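Local coordinates for designed helical repeat protein (Synthetic construct, PDB 5CWQ) that is a de novo designed helical repeat protein, made to explore repeat architectures, and probably has no natural biological role, at residues A20-S24 / A39-E43; A165-C170 / H223-R228. All coordinates share one frame; numbering follows the deposited sequence. Where two conformers were deposited one is given.

Contact 1: residues A20-S24 / A39-E43; sequences ARKRS and ALIEE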
ATOM      1  N   ALA A  20     -12.804  12.369   1.789  1.00 45.39           N
ATOM      2  CA  ALA A  20     -11.579  12.299   1.001  1.00 44.77           C
ATOM      3  C   ALA A  20     -11.885  12.517  -0.478  1.00 44.90           C
ATOM      4  O   ALA A  20     -11.079  13.098  -1.206  1.00 44.25           O
ATOM      5  CB  ALA A  20     -10.885  10.960   1.212  1.00 43.02           C
ATOM      6  N   ARG A  21     -13.053  12.052  -0.913  1.00 45.99           N
ATOM      7  CA  ARG A  21     -13.481  12.220  -2.299  1.00 47.31           C
ATOM      8  C   ARG A  21     -13.755  13.685  -2.612  1.00 46.45           C
ATOM      9  O   ARG A  21     -13.460  14.160  -3.708  1.00 46.07           O
ATOM     10  CB  ARG A  21     -14.730  11.382  -2.585  1.00 53.19           C
ATOM     11  CG  ARG A  21     -14.445   9.926  -2.921  1.00 57.74           C
ATOM     12  CD  ARG A  21     -15.733   9.129  -3.054  1.00 66.82           C
ATOM     13  NE  ARG A  21     -15.495   7.755  -3.490  1.00 72.14           N
ATOM     14  CZ  ARG A  21     -16.423   6.801  -3.506  1.00 78.03           C
ATOM     15  NH1 ARG A  21     -17.660   7.060  -3.101  1.00 82.32           N
ATOM     16  NH2 ARG A  21     -16.112   5.580  -3.921  1.00 77.68           N
ATOM     17  N   LYS A  22     -14.332  14.398  -1.649  0.50 48.19           N
ATOM     18  CA  LYS A  22     -14.616  15.817  -1.821  0.50 50.30           C
ATOM     19  C   LYS A  22     -13.324  16.627  -1.793  0.50 48.63           C
ATOM     20  O   LYS A  22     -13.159  17.570  -2.563  0.50 47.60           O
ATOM     21  CB  LYS A  22     -15.584  16.306  -0.741  0.50 55.19           C
ATOM     22  CG  LYS A  22     -17.051  16.130  -1.112  0.50 59.71           C
ATOM     23  CD  LYS A  22     -17.875  15.576   0.040  0.50 65.71           C
ATOM     24  CE  LYS A  22     -17.892  16.513   1.234  0.50 71.49           C
ATOM     25  NZ  LYS A  22     -18.701  15.955   2.352  0.50 75.11           N
ATOM     26  N   ARG A  23     -12.408  16.249  -0.907  1.00 49.05           N
ATOM     27  CA  ARG A  23     -11.101  16.896  -0.841  1.00 53.33           C
ATOM     28  C   ARG A  23     -10.320  16.610  -2.119  1.00 46.43           C
ATOM     29  O   ARG A  23      -9.554  17.451  -2.591  1.00 44.86           O
ATOM     30  CB  ARG A  23     -10.316  16.424   0.385  1.00 61.73           C
ATOM     31  CG  ARG A  23     -10.797  17.025   1.698  1.00 73.23           C
ATOM     32  CD  ARG A  23      -9.832  16.724   2.835  1.00 79.21           C
ATOM     33  NE  ARG A  23      -9.752  15.294   3.129  1.00 81.92           N
ATOM     34  CZ  ARG A  23     -10.499  14.659   4.030  1.00 84.69           C
ATOM     35  NH1 ARG A  23     -11.403  15.314   4.751  1.00 88.10           N
ATOM     36  NH2 ARG A  23     -10.338  13.355   4.213  1.00 82.93           N
ATOM     37  N   SER A  24     -10.515  15.419  -2.677  0.61 43.90           N
ATOM     38  CA  SER A  24      -9.874  15.052  -3.934  0.61 41.82           C
ATOM     39  C   SER A  24     -10.381  15.932  -5.069  0.61 44.27           C
ATOM     40  O   SER A  24      -9.608  16.372  -5.918  0.61 43.18           O
ATOM     41  CB  SER A  24     -10.125  13.578  -4.266  0.61 39.95           C
ATOM     42  OG  SER A  24      -9.474  12.722  -3.343  0.61 37.82           O
ATOM     43  N   ALA A  39      -5.104  12.988  -0.728  1.00 34.64           N
ATOM     44  CA  ALA A  39      -6.511  12.662  -0.549  1.00 35.20           C
ATOM     45  C   ALA A  39      -6.794  11.232  -1.004  1.00 34.26           C
ATOM     46  O   ALA A  39      -7.602  10.528  -0.398  1.00 34.77           O
ATOM     47  CB  ALA A  39      -7.384  13.647  -1.314  1.00 36.38           C
ATOM     48  N   LEU A  40      -6.120  10.804  -2.067  1.00 33.20           N
ATOM     49  CA  LEU A  40      -6.305   9.459  -2.602  1.00 32.32           C
ATOM     50  C   LEU A  40      -5.730   8.410  -1.654  1.00 31.26           C
ATOM     51  O   LEU A  40      -6.239   7.292  -1.578  1.00 31.57           O
ATOM     52  CB  LEU A  40      -5.661   9.338  -3.988  1.00 32.99           C
ATOM     53  CG  LEU A  40      -6.354  10.114  -5.115  1.00 36.31           C
ATOM     54  CD1 LEU A  40      -5.545  10.038  -6.401  1.00 36.96           C
ATOM     55  CD2 LEU A  40      -7.773   9.608  -5.351  1.00 37.97           C
ATOM     56  N   ILE A  41      -4.672   8.771  -0.933  1.00 30.90           N
ATOM     57  CA  ILE A  41      -4.134   7.902   0.111  1.00 30.21           C
ATOM     58  C   ILE A  41      -5.180   7.712   1.203  1.00 31.10           C
ATOM     59  O   ILE A  41      -5.344   6.614   1.735  1.00 30.70           O
ATOM     60  CB  ILE A  41      -2.837   8.476   0.729  1.00 29.28           C
ATOM     61  CG1 ILE A  41      -1.712   8.465  -0.307  1.00 28.65           C
ATOM     62  CG2 ILE A  41      -2.412   7.666   1.963  1.00 28.53           C
ATOM     63  CD1 ILE A  41      -0.475   9.222   0.123  1.00 28.37           C
ATOM     64  N   GLU A  42      -5.880   8.789   1.538  1.00 33.57           N
ATOM     65  CA  GLU A  42      -6.918   8.736   2.562  1.00 38.12           C
ATOM     66  C   GLU A  42      -8.093   7.884   2.092  1.00 34.40           C
ATOM     67  O   GLU A  42      -8.665   7.124   2.871  1.00 34.87           O
ATOM     68  CB  GLU A  42      -7.389  10.147   2.922  1.00 48.53           C
ATOM     69  CG  GLU A  42      -6.305  10.999   3.565  1.00 58.78           C
ATOM     70  CD  GLU A  42      -6.687  12.464   3.662  1.00 69.44           C
ATOM     71  OE1 GLU A  42      -5.777  13.306   3.817  1.00 72.39           O
ATOM     72  OE2 GLU A  42      -7.895  12.774   3.584  1.00 74.29           O
ATOM     73  N   GLU A  43      -8.449   8.014   0.817  1.00 31.61           N
ATOM     74  CA  GLU A  43      -9.491   7.177   0.235  1.00 31.22           C
ATOM     75  C   GLU A  43      -9.109   5.707   0.344  1.00 29.97           C
ATOM     76  O   GLU A  43      -9.917   4.876   0.760  1.00 31.80           O
ATOM     77  CB  GLU A  43      -9.736   7.546  -1.229  1.00 32.40           C
ATOM     78  CG  GLU A  43     -10.410   8.890  -1.426  1.00 35.20           C
ATOM     79  CD  GLU A  43     -10.751   9.168  -2.876  1.00 38.58           C
ATOM     80  OE1 GLU A  43     -10.988   8.199  -3.628  1.00 39.86           O
ATOM     81  OE2 GLU A  43     -10.780  10.355  -3.267  1.00 40.15           O
TER
HETATM   82  O   HOH W   1     -13.052   7.331  -5.460  1.00 51.08           O
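Ala20 and Ala39 face each other where helices 5-30 and 33-57 pack as an antiparallel helical hairpin, the first in this repeat protein. Their CA atoms lie 5.3 Å apart, and the local axes come within 8.5 Å at 161°. Two small residues allow this close approach. The methyl of Ala20 sits against the Glu43 chain, with Ala20 CB 3.4 Å from Glu43 CG. In one of two Ser24 conformers, described here, Ala39 CB lies close to the Ser24 hydroxyl.

Polar groups flank this alanine seam. On one flank the buried Glu43 carboxylate reaches into the interface. Its extended chain brings Glu43 OE2 to 2.7 Å from Ser24 OG in this conformer. Ser24 OG is also 2.7 Å from Ala20 O, one turn back in its own helix. With OG anti to the carbonyl carbon (chi1 -67°), the hydroxyl is placed between the two oxygens, and its one proton can go to either. The Arg21 chain runs across the carboxylate at about a right angle. A water joins the two, accepting from Arg21 NE and donating to Glu43 OE1. The nearby but not touching Arg21 charge and the Ser24 hydroxyl would probably ease the cost of burying the carboxylate.

On the other flank Arg23 and Glu42 form a salt bridge. Arg23 bends at chi3 (-65°), which turns its guanidinium back along the helix so that one face comes over Ala20 N, toward its rim.

Helix 60-86 covers the Glu43 side through Val73. Leu40 packs between helices 60-86 and 90-114, and Ile41 on helix 90-114. Glu42 OE2 lies 2.6 Å from Arg23 NH2 and somewhat out of the guanidinium plane, met nearly along its own C-O axis; Arg23 NE gives the same oxygen a weak second bond.

Contact 2: residues A165-C170 / H223-R228; sequences AEVACC and HVQECR. With PO4 (phosphate ion), chain F.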
ATOM      1  N   ALA A 165       2.537 -10.705   0.118  1.00 29.16           N
ATOM      2  CA  ALA A 165       2.462 -11.620   1.251  1.00 28.65           C
ATOM      3  C   ALA A 165       1.028 -12.087   1.472  1.00 29.06           C
ATOM      4  O   ALA A 165       0.781 -13.259   1.762  1.00 30.73           O
ATOM      5  CB  ALA A 165       2.998 -10.952   2.503  1.00 27.32           C
ATOM      6  N   GLU A 166       0.090 -11.156   1.329  1.00 28.20           N
ATOM      7  CA  GLU A 166      -1.329 -11.433   1.510  1.00 29.10           C
ATOM      8  C   GLU A 166      -1.797 -12.527   0.555  1.00 31.30           C
ATOM      9  O   GLU A 166      -2.376 -13.530   0.975  1.00 31.59           O
ATOM     10  CB  GLU A 166      -2.142 -10.153   1.293  1.00 29.96           C
ATOM     11  CG  GLU A 166      -3.640 -10.286   1.518  1.00 32.44           C
ATOM     12  CD  GLU A 166      -4.024 -10.306   2.985  1.00 35.06           C
ATOM     13  OE1 GLU A 166      -3.121 -10.242   3.847  1.00 34.57           O
ATOM     14  OE2 GLU A 166      -5.237 -10.383   3.273  1.00 37.25           O
ATOM     15  N   VAL A 167      -1.532 -12.329  -0.732  1.00 33.67           N
ATOM     16  CA  VAL A 167      -1.960 -13.273  -1.755  1.00 35.86           C
ATOM     17  C   VAL A 167      -1.236 -14.606  -1.612  1.00 35.68           C
ATOM     18  O   VAL A 167      -1.859 -15.663  -1.677  1.00 36.78           O
ATOM     19  CB  VAL A 167      -1.717 -12.715  -3.171  1.00 37.62           C
ATOM     20  CG1 VAL A 167      -2.093 -13.747  -4.234  1.00 39.18           C
ATOM     21  CG2 VAL A 167      -2.507 -11.435  -3.372  1.00 37.10           C
ATOM     22  N   ALA A 168       0.079 -14.549  -1.420  1.00 34.49           N
ATOM     23  CA  ALA A 168       0.896 -15.755  -1.324  1.00 35.38           C
ATOM     24  C   ALA A 168       0.393 -16.666  -0.210  1.00 37.54           C
ATOM     25  O   ALA A 168       0.428 -17.893  -0.330  1.00 38.62           O
ATOM     26  CB  ALA A 168       2.356 -15.389  -1.088  1.00 34.39           C
ATOM     27  N   CYS A 169      -0.091 -16.056   0.865  1.00 38.02           N
ATOM     28  CA  CYS A 169      -0.579 -16.802   2.014  1.00 39.16           C
ATOM     29  C   CYS A 169      -1.933 -17.455   1.746  1.00 38.44           C
ATOM     30  O   CYS A 169      -2.120 -18.639   2.032  1.00 39.35           O
ATOM     31  CB  CYS A 169      -0.676 -15.885   3.236  1.00 39.19           C
ATOM     32  SG  CYS A 169      -1.381 -16.676   4.694  1.00 62.23           S
ATOM     33  N   CYS A 170      -2.879 -16.696   1.200  1.00 36.41           N
ATOM     34  CA  CYS A 170      -4.230 -17.217   1.021  1.00 36.15           C
ATOM     35  C   CYS A 170      -4.321 -18.139  -0.200  1.00 38.04           C
ATOM     36  O   CYS A 170      -5.249 -18.940  -0.301  1.00 37.86           O
ATOM     37  CB  CYS A 170      -5.246 -16.073   0.915  1.00 34.59           C
ATOM     38  SG  CYS A 170      -5.223 -15.133  -0.626  1.00 40.48           S
ATOM     39  N   HIS A 223       3.636 -12.051   8.516  1.00 30.68           N
ATOM     40  CA  HIS A 223       2.489 -12.661   7.850  1.00 30.87           C
ATOM     41  C   HIS A 223       2.909 -13.923   7.108  1.00 31.76           C
ATOM     42  O   HIS A 223       2.274 -14.966   7.236  1.00 28.85           O
ATOM     43  CB  HIS A 223       1.841 -11.671   6.882  1.00 31.09           C
ATOM     44  CG  HIS A 223       0.504 -12.110   6.373  1.00 32.80           C
ATOM     45  ND1 HIS A 223      -0.637 -12.067   7.146  1.00 34.28           N
ATOM     46  CD2 HIS A 223       0.124 -12.602   5.170  1.00 33.46           C
ATOM     47  CE1 HIS A 223      -1.663 -12.511   6.441  1.00 35.02           C
ATOM     48  NE2 HIS A 223      -1.228 -12.843   5.239  1.00 34.52           N
ATOM     49  N   VAL A 224       3.986 -13.817   6.336  1.00 36.53           N
ATOM     50  CA  VAL A 224       4.521 -14.955   5.599  1.00 41.93           C
ATOM     51  C   VAL A 224       4.982 -16.068   6.534  1.00 42.86           C
ATOM     52  O   VAL A 224       4.688 -17.242   6.307  1.00 45.09           O
ATOM     53  CB  VAL A 224       5.707 -14.533   4.710  1.00 45.25           C
ATOM     54  CG1 VAL A 224       6.372 -15.748   4.082  1.00 47.34           C
ATOM     55  CG2 VAL A 224       5.239 -13.576   3.635  1.00 45.75           C
ATOM     56  N   GLN A 225       5.720 -15.694   7.573  1.00 41.60           N
ATOM     57  CA  GLN A 225       6.322 -16.666   8.479  1.00 42.96           C
ATOM     58  C   GLN A 225       5.291 -17.390   9.341  1.00 43.10           C
ATOM     59  O   GLN A 225       5.510 -18.531   9.745  1.00 43.75           O
ATOM     60  CB  GLN A 225       7.348 -15.979   9.382  1.00 47.06           C
ATOM     61  CG  GLN A 225       8.585 -15.481   8.654  1.00 52.19           C
ATOM     62  CD  GLN A 225       9.427 -16.609   8.086  1.00 58.80           C
ATOM     63  OE1 GLN A 225       9.187 -17.076   6.972  1.00 61.34           O
ATOM     64  NE2 GLN A 225      10.418 -17.054   8.852  1.00 61.10           N
ATOM     65  N   GLU A 226       4.175 -16.725   9.621  1.00 42.59           N
ATOM     66  CA  GLU A 226       3.165 -17.262  10.529  1.00 42.64           C
ATOM     67  C   GLU A 226       1.933 -17.776   9.785  1.00 39.23           C
ATOM     68  O   GLU A 226       1.021 -18.338  10.396  1.00 43.45           O
ATOM     69  CB  GLU A 226       2.755 -16.192  11.542  1.00 44.14           C
ATOM     70  CG  GLU A 226       3.907 -15.697  12.409  1.00 45.41           C
ATOM     71  CD  GLU A 226       3.542 -14.480  13.236  1.00 47.48           C
ATOM     72  OE1 GLU A 226       2.414 -13.968  13.081  1.00 48.23           O
ATOM     73  OE2 GLU A 226       4.385 -14.033  14.042  1.00 48.40           O
ATOM     74  N   CYS A 227       1.915 -17.580   8.468  1.00 59.62           N
ATOM     75  CA  CYS A 227       0.781 -17.970   7.633  1.00 56.57           C
ATOM     76  C   CYS A 227       0.456 -19.458   7.742  1.00 56.96           C
ATOM     77  O   CYS A 227       1.328 -20.308   7.553  1.00 56.95           O
ATOM     78  CB  CYS A 227       1.062 -17.609   6.171  1.00 55.14           C
ATOM     79  SG  CYS A 227      -0.135 -18.255   4.994  1.00 56.83           S
ATOM     80  N   ARG A 228      -0.802 -19.756   8.057  1.00 58.33           N
ATOM     81  CA  ARG A 228      -1.305 -21.130   8.108  1.00 60.00           C
ATOM     82  C   ARG A 228      -0.486 -22.020   9.039  1.00 60.42           C
ATOM     83  O   ARG A 228      -0.049 -23.102   8.650  1.00 61.01           O
ATOM     84  CB  ARG A 228      -1.327 -21.736   6.702  1.00 60.62           C
ATOM     85  CG  ARG A 228      -2.279 -21.044   5.741  1.00 61.21           C
ATOM     86  CD  ARG A 228      -2.145 -21.606   4.336  1.00 62.25           C
ATOM     87  NE  ARG A 228      -3.056 -20.959   3.395  1.00 63.13           N
ATOM     88  CZ  ARG A 228      -4.323 -21.314   3.203  1.00 65.04           C
ATOM     89  NH1 ARG A 228      -4.857 -22.315   3.892  1.00 65.81           N
ATOM     90  NH2 ARG A 228      -5.063 -20.658   2.319  1.00 66.18           N
TER
HETATM   91  P   PO4 F 305      12.297 -14.200  10.896  0.98 89.29           P
HETATM   92  O1  PO4 F 305      12.570 -13.565  12.238  0.98 90.18           O
HETATM   93  O2  PO4 F 305      12.115 -15.688  11.068  0.98 88.90           O
HETATM   94  O3  PO4 F 305      13.460 -13.936   9.969  0.98 89.56           O
HETATM   95  O4  PO4 F 305      11.041 -13.605  10.307  0.98 88.78           O
HETATM   96  O   HOH W   2      -3.257 -13.526   3.359  1.00 33.02           O
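Cys169 and Cys227 join two helices that run the same way, 147-171 and 204-230, their local axes 9.6 Å apart at 22°. These are next-but-one helices of the alpha-helical repeat array, tied here by a disulfide. Cys169 SG and Cys227 SG are bonded at 2.0 Å with chi3 94°, near the relaxed right angle. Each sulfur stands anti to its own backbone N, which sends the two toward one another. Deeper in, Ala165 CB packs on Val224 CG2 at 3.6 Å, and Tyr181 and Ala177 of helix 174-201 cover Val224.

The His223 ring lies beside the disulfide. Its CD2 edge lies in plane with Ala165 O, and His223 NE2 is 3.7 Å from Cys169 CB. A water in the ring plane links His223 NE2, at 2.8 Å, to Glu166 O. The Glu166 side chain crosses the ring obliquely, OE1 nearest NE2, with the carboxylate plane 20° from that of the ring. With an alanine here, the water would probably lose its imidazole partner and a gap would open next to Cys169 CB.

Cys170 continues the chain of disulfides, bonding to Cys112 of helix 90-114. Beyond the disulfides, Arg228 reaches back to the end of helix 147-171. Arg228 NH2 makes a weak bond to Cys170 O, while Arg228 NE points almost straight at Cys169 O, 2.8 Å away and in the guanidinium plane.

From the N terminus, the chain runs along helix 5-30, turns, and contact 1 closes this first hairpin with helix 33-57, spanning only 14 residues. Helices 60-86, 90-114 and 117-144 follow before contact 2 begins on helix 147-171. Contact 2 then closes a longer loop of 52 residues that includes helix 174-201 and reaches helix 204-230. The two contacts are in series and neither nest nor cross. The centres of contact 1 and contact 2 are about 30 Å apart, on opposite sides of the chain's centre. Contact 1 thus joins neighbouring antiparallel helices at the N-terminal end, and contact 2 joins parallel ones at the C-terminal end.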